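Side-chain contacts in acyl-CoA dehydrogenase domain protein Tcur3481 (Thermomonospora curvata, PDB 6WY9), which binds FAD and probably acts as an acyl-CoA dehydrogenase: residues L66-L71 with Q282-A287; T90-L95 with D221-A226. All blocks are in the same frame, centred on the assembly; numbering follows the deposited sequence.

Contact 1. Residues L66-L71 with Q282-A287; sequences LGLGAL and QAVCAA
V284 and G69 meet where the backbones of helix 67-80 and helix 260-288 come nearest, with 6.2 Å between the two CA atoms. CG1 of V284 rests directly on the main chain, 3.8 Å from G69 CA, with G69 N equally near; a valine methyl thus fits against a residue that has no side chain. Its torsion puts CG1 there, since that branch stands anti to the backbone N (chi1 174°), while CG2 turns to T225 of helix 215-248. This is the tight, buried part. Beside it L68 reaches across with CD2, passing V284 CA at 4.3 Å. On the looser side the same methyl ends against A287 CB at 3.9 Å, and A287 is itself exposed to solvent, so here one methyl meets another at the solvent-facing edge of the contact. The short segments run nearly antiparallel, at 157°, and their axes are 9.4 Å apart. The contact packs the N-terminal helical region of the acyl-CoA dehydrogenase fold against a long helix of the C-terminal helical region, away from the flavin. No hydrogen bond joins the two segments; methyl groups and a glycine backbone hold them by shape and by the burial of apolar surface.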
loop_
_atom_site.group_PDB
_atom_site.type_symbol
_atom_site.label_atom_id
_atom_site.label_comp_id
_atom_site.label_asym_id
_atom_site.label_seq_id
_atom_site.Cartn_x
_atom_site.Cartn_y
_atom_site.Cartn_z
ATOM N N LEU B 66 -39.141 -2.465 4.071
ATOM C CA LEU B 66 -37.947 -3.256 4.356
ATOM C C LEU B 66 -36.679 -2.429 4.582
ATOM O O LEU B 66 -35.609 -3.012 4.816
ATOM C CB LEU B 66 -37.716 -4.272 3.235
ATOM C CG LEU B 66 -38.870 -5.276 3.143
ATOM C CD1 LEU B 66 -38.584 -6.322 2.090
ATOM C CD2 LEU B 66 -39.093 -5.944 4.483
ATOM N N GLY B 67 -36.754 -1.098 4.509
ATOM C CA GLY B 67 -35.710 -0.251 5.078
ATOM C C GLY B 67 -34.352 -0.284 4.371
ATOM O O GLY B 67 -34.226 -0.572 3.170
ATOM N N LEU B 68 -33.322 0.065 5.147
ATOM C CA LEU B 68 -32.015 0.334 4.565
ATOM C C LEU B 68 -31.396 -0.935 3.990
ATOM O O LEU B 68 -30.742 -0.872 2.946
ATOM C CB LEU B 68 -31.113 0.988 5.616
ATOM C CG LEU B 68 -29.698 1.415 5.187
ATOM C CD1 LEU B 68 -29.654 2.429 4.017
ATOM C CD2 LEU B 68 -28.903 1.913 6.404
ATOM N N GLY B 69 -31.656 -2.096 4.602
ATOM C CA GLY B 69 -31.132 -3.352 4.064
ATOM C C GLY B 69 -31.594 -3.640 2.650
ATOM O O GLY B 69 -30.793 -4.023 1.775
ATOM N N ALA B 70 -32.903 -3.505 2.406
ATOM C CA ALA B 70 -33.417 -3.707 1.054
ATOM C C ALA B 70 -32.815 -2.681 0.096
ATOM O O ALA B 70 -32.464 -3.010 -1.048
ATOM C CB ALA B 70 -34.953 -3.619 1.039
ATOM N N LEU B 71 -32.703 -1.425 0.541
ATOM C CA LEU B 71 -32.082 -0.423 -0.308
ATOM C C LEU B 71 -30.665 -0.852 -0.689
ATOM O O LEU B 71 -30.277 -0.803 -1.865
ATOM C CB LEU B 71 -32.063 0.936 0.397
ATOM C CG LEU B 71 -31.318 1.985 -0.446
ATOM C CD1 LEU B 71 -31.932 2.132 -1.858
ATOM C CD2 LEU B 71 -31.197 3.342 0.298
ATOM N N GLN B 282 -22.399 -4.321 8.570
ATOM C CA GLN B 282 -22.321 -3.800 9.934
ATOM C C GLN B 282 -22.932 -2.400 10.024
ATOM O O GLN B 282 -23.589 -2.059 11.020
ATOM C CB GLN B 282 -20.855 -3.820 10.398
ATOM C CG GLN B 282 -20.609 -3.255 11.793
ATOM C CD GLN B 282 -21.310 -4.069 12.873
ATOM O OE1 GLN B 282 -21.415 -5.285 12.778
ATOM N NE2 GLN B 282 -21.800 -3.395 13.890
ATOM N N ALA B 283 -22.687 -1.557 9.009
ATOM C CA ALA B 283 -23.283 -0.225 9.009
ATOM C C ALA B 283 -24.795 -0.328 8.958
ATOM O O ALA B 283 -25.494 0.372 9.693
ATOM C CB ALA B 283 -22.767 0.585 7.818
ATOM N N VAL B 284 -25.318 -1.235 8.120
ATOM C CA VAL B 284 -26.777 -1.403 8.031
ATOM C C VAL B 284 -27.323 -1.880 9.364
ATOM O O VAL B 284 -28.268 -1.302 9.916
ATOM C CB VAL B 284 -27.137 -2.383 6.888
ATOM C CG1 VAL B 284 -28.662 -2.690 6.892
ATOM C CG2 VAL B 284 -26.632 -1.842 5.530
ATOM N N CYS B 285 -26.716 -2.932 9.925
ATOM C CA CYS B 285 -27.187 -3.454 11.199
ATOM C C CYS B 285 -27.122 -2.391 12.290
ATOM O O CYS B 285 -28.021 -2.302 13.138
ATOM C CB CYS B 285 -26.374 -4.698 11.567
ATOM S SG CYS B 285 -26.807 -6.120 10.518
ATOM N N ALA B 286 -26.064 -1.569 12.283
ATOM C CA ALA B 286 -25.952 -0.508 13.292
ATOM C C ALA B 286 -27.056 0.531 13.129
ATOM O O ALA B 286 -27.598 1.033 14.111
ATOM C CB ALA B 286 -24.578 0.169 13.207
ATOM N N ALA B 287 -27.375 0.901 11.894
ATOM C CA ALA B 287 -28.437 1.875 11.705
ATOM C C ALA B 287 -29.784 1.303 12.153
ATOM O O ALA B 287 -30.557 1.984 12.846
ATOM C CB ALA B 287 -28.448 2.331 10.239
#

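Contact 2. Residues T90-L95 with D221-A226; sequences TLVAAL and DVARTA
V92 points both its methyls at helix 215-248: with chi1 at 172°, CG1 lies anti to the backbone N and CG2 anti to the carbonyl carbon. V222 has the same torsion (167°), and its CG1 lies 4.0 Å from V92 CG1, the two side chains sliding past each other in opposite directions. V92 CG1 also touches A223, 4.1 Å from its CB and just as near its N. The other methyl is the more tightly packed, with V92 CG2 only 3.6 Å from A226 CB. With an alanine here both methyls would be gone, and a gap would probably open facing V222 and A226 in the buried interface. The short segments cross at 150°, close to antiparallel, and the small residues A223 and A226 let the valine settle against the opposing helix. Two polar links within 221-226 stay inside the helix: T225 OG1 donates to D221 O at 2.8 Å, which also accepts from T225 N on the opposite face of its carbonyl plane, and a long salt bridge links R224 NH1 to D221 OD1 at 3.6 Å. Here, far from the flavin, the N-terminal helical region meets the C-terminal one, and the chemistry implies an essentially apolar joint between them, resting on methyl packing with no hydrogen bond across it.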
loop_
_atom_site.group_PDB
_atom_site.type_symbol
_atom_site.label_atom_id
_atom_site.label_comp_id
_atom_site.label_asym_id
_atom_site.label_seq_id
_atom_site.Cartn_x
_atom_site.Cartn_y
_atom_site.Cartn_z
ATOM N N THR B 90 -32.636 9.473 -5.096
ATOM C CA THR B 90 -34.073 9.476 -4.848
ATOM C C THR B 90 -34.423 8.728 -3.570
ATOM O O THR B 90 -35.246 9.206 -2.776
ATOM C CB THR B 90 -34.822 8.859 -6.039
ATOM O OG1 THR B 90 -34.767 9.767 -7.142
ATOM C CG2 THR B 90 -36.291 8.606 -5.706
ATOM N N LEU B 91 -33.843 7.521 -3.370
ATOM C CA LEU B 91 -34.307 6.667 -2.267
ATOM C C LEU B 91 -33.697 7.053 -0.919
ATOM O O LEU B 91 -34.354 6.875 0.110
ATOM C CB LEU B 91 -34.035 5.179 -2.570
ATOM C CG LEU B 91 -34.922 4.651 -3.730
ATOM C CD1 LEU B 91 -34.689 3.158 -4.119
ATOM C CD2 LEU B 91 -36.434 4.925 -3.443
ATOM N N VAL B 92 -32.444 7.535 -0.891
ATOM C CA VAL B 92 -31.928 8.140 0.343
ATOM C C VAL B 92 -32.757 9.375 0.716
ATOM O O VAL B 92 -33.116 9.574 1.887
ATOM C CB VAL B 92 -30.419 8.470 0.214
ATOM C CG1 VAL B 92 -29.913 9.280 1.412
ATOM C CG2 VAL B 92 -29.552 7.163 0.049
ATOM N N ALA B 93 -33.085 10.226 -0.260
ATOM C CA ALA B 93 -33.942 11.362 0.079
ATOM C C ALA B 93 -35.277 10.877 0.612
ATOM O O ALA B 93 -35.810 11.437 1.581
ATOM C CB ALA B 93 -34.148 12.270 -1.134
ATOM N N ALA B 94 -35.827 9.808 0.009
ATOM C CA ALA B 94 -37.148 9.351 0.430
ATOM C C ALA B 94 -37.100 8.751 1.831
ATOM O O ALA B 94 -38.042 8.918 2.620
ATOM C CB ALA B 94 -37.715 8.338 -0.581
ATOM N N LEU B 95 -36.029 8.015 2.138
ATOM C CA LEU B 95 -35.854 7.496 3.490
ATOM C C LEU B 95 -35.668 8.622 4.502
ATOM O O LEU B 95 -36.167 8.531 5.629
ATOM C CB LEU B 95 -34.673 6.519 3.527
ATOM C CG LEU B 95 -34.889 5.153 2.873
ATOM C CD1 LEU B 95 -33.573 4.300 3.011
ATOM C CD2 LEU B 95 -36.047 4.469 3.540
ATOM N N ASP B 221 -25.193 9.626 7.277
ATOM C CA ASP B 221 -24.856 8.228 7.555
ATOM C C ASP B 221 -25.506 7.260 6.559
ATOM O O ASP B 221 -24.872 6.296 6.097
ATOM C CB ASP B 221 -25.271 7.877 8.972
ATOM C CG ASP B 221 -24.258 8.364 9.989
ATOM O OD1 ASP B 221 -23.136 8.746 9.574
ATOM O OD2 ASP B 221 -24.589 8.350 11.181
ATOM N N VAL B 222 -26.781 7.476 6.254
ATOM C CA VAL B 222 -27.475 6.627 5.291
ATOM C C VAL B 222 -26.862 6.768 3.906
ATOM O O VAL B 222 -26.683 5.774 3.192
ATOM C CB VAL B 222 -28.971 6.969 5.266
ATOM C CG1 VAL B 222 -29.651 6.299 4.029
ATOM C CG2 VAL B 222 -29.622 6.573 6.575
ATOM N N ALA B 223 -26.569 8.006 3.487
ATOM C CA ALA B 223 -25.973 8.213 2.160
ATOM C C ALA B 223 -24.604 7.546 2.055
ATOM O O ALA B 223 -24.253 6.987 1.001
ATOM C CB ALA B 223 -25.822 9.706 1.865
ATOM N N ARG B 224 -23.795 7.657 3.115
ATOM C CA ARG B 224 -22.496 6.980 3.130
ATOM C C ARG B 224 -22.673 5.474 2.972
ATOM O O ARG B 224 -21.918 4.811 2.229
ATOM C CB ARG B 224 -21.749 7.293 4.433
ATOM C CG ARG B 224 -21.204 8.750 4.524
ATOM C CD ARG B 224 -20.514 9.073 5.868
ATOM N NE ARG B 224 -19.925 10.439 5.893
ATOM C CZ ARG B 224 -20.184 11.373 6.810
ATOM N NH1 ARG B 224 -21.045 11.120 7.811
ATOM N NH2 ARG B 224 -19.580 12.577 6.734
ATOM N N THR B 225 -23.640 4.914 3.709
ATOM C CA THR B 225 -23.925 3.483 3.657
ATOM C C THR B 225 -24.417 3.099 2.270
ATOM O O THR B 225 -23.962 2.118 1.687
ATOM C CB THR B 225 -24.952 3.139 4.748
ATOM O OG1 THR B 225 -24.428 3.523 6.027
ATOM C CG2 THR B 225 -25.277 1.658 4.775
ATOM N N ALA B 226 -25.329 3.900 1.712
ATOM C CA ALA B 226 -25.861 3.620 0.387
ATOM C C ALA B 226 -24.765 3.692 -0.684
ATOM O O ALA B 226 -24.720 2.858 -1.601
ATOM C CB ALA B 226 -27.007 4.614 0.094
#

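From the N terminus the chain enters contact 1 at 66-71, turns back through helix 87-100 to enter contact 2 at 90-95, and then runs through the beta-sheet region. It returns along helix 215-248 to close contact 2 at 221-226, and helix 260-288 later closes contact 1 at 282-287. The shorter loop therefore lies wholly within the longer one, and the two do not cross. Their centres are 10 Å apart, and they touch on both pairs of helices: L71 packs on L91 and L95, while T225 meets A283. Together they tie two successive N-terminal helices to two long C-terminal helices, with the sheet carried in the chain between them.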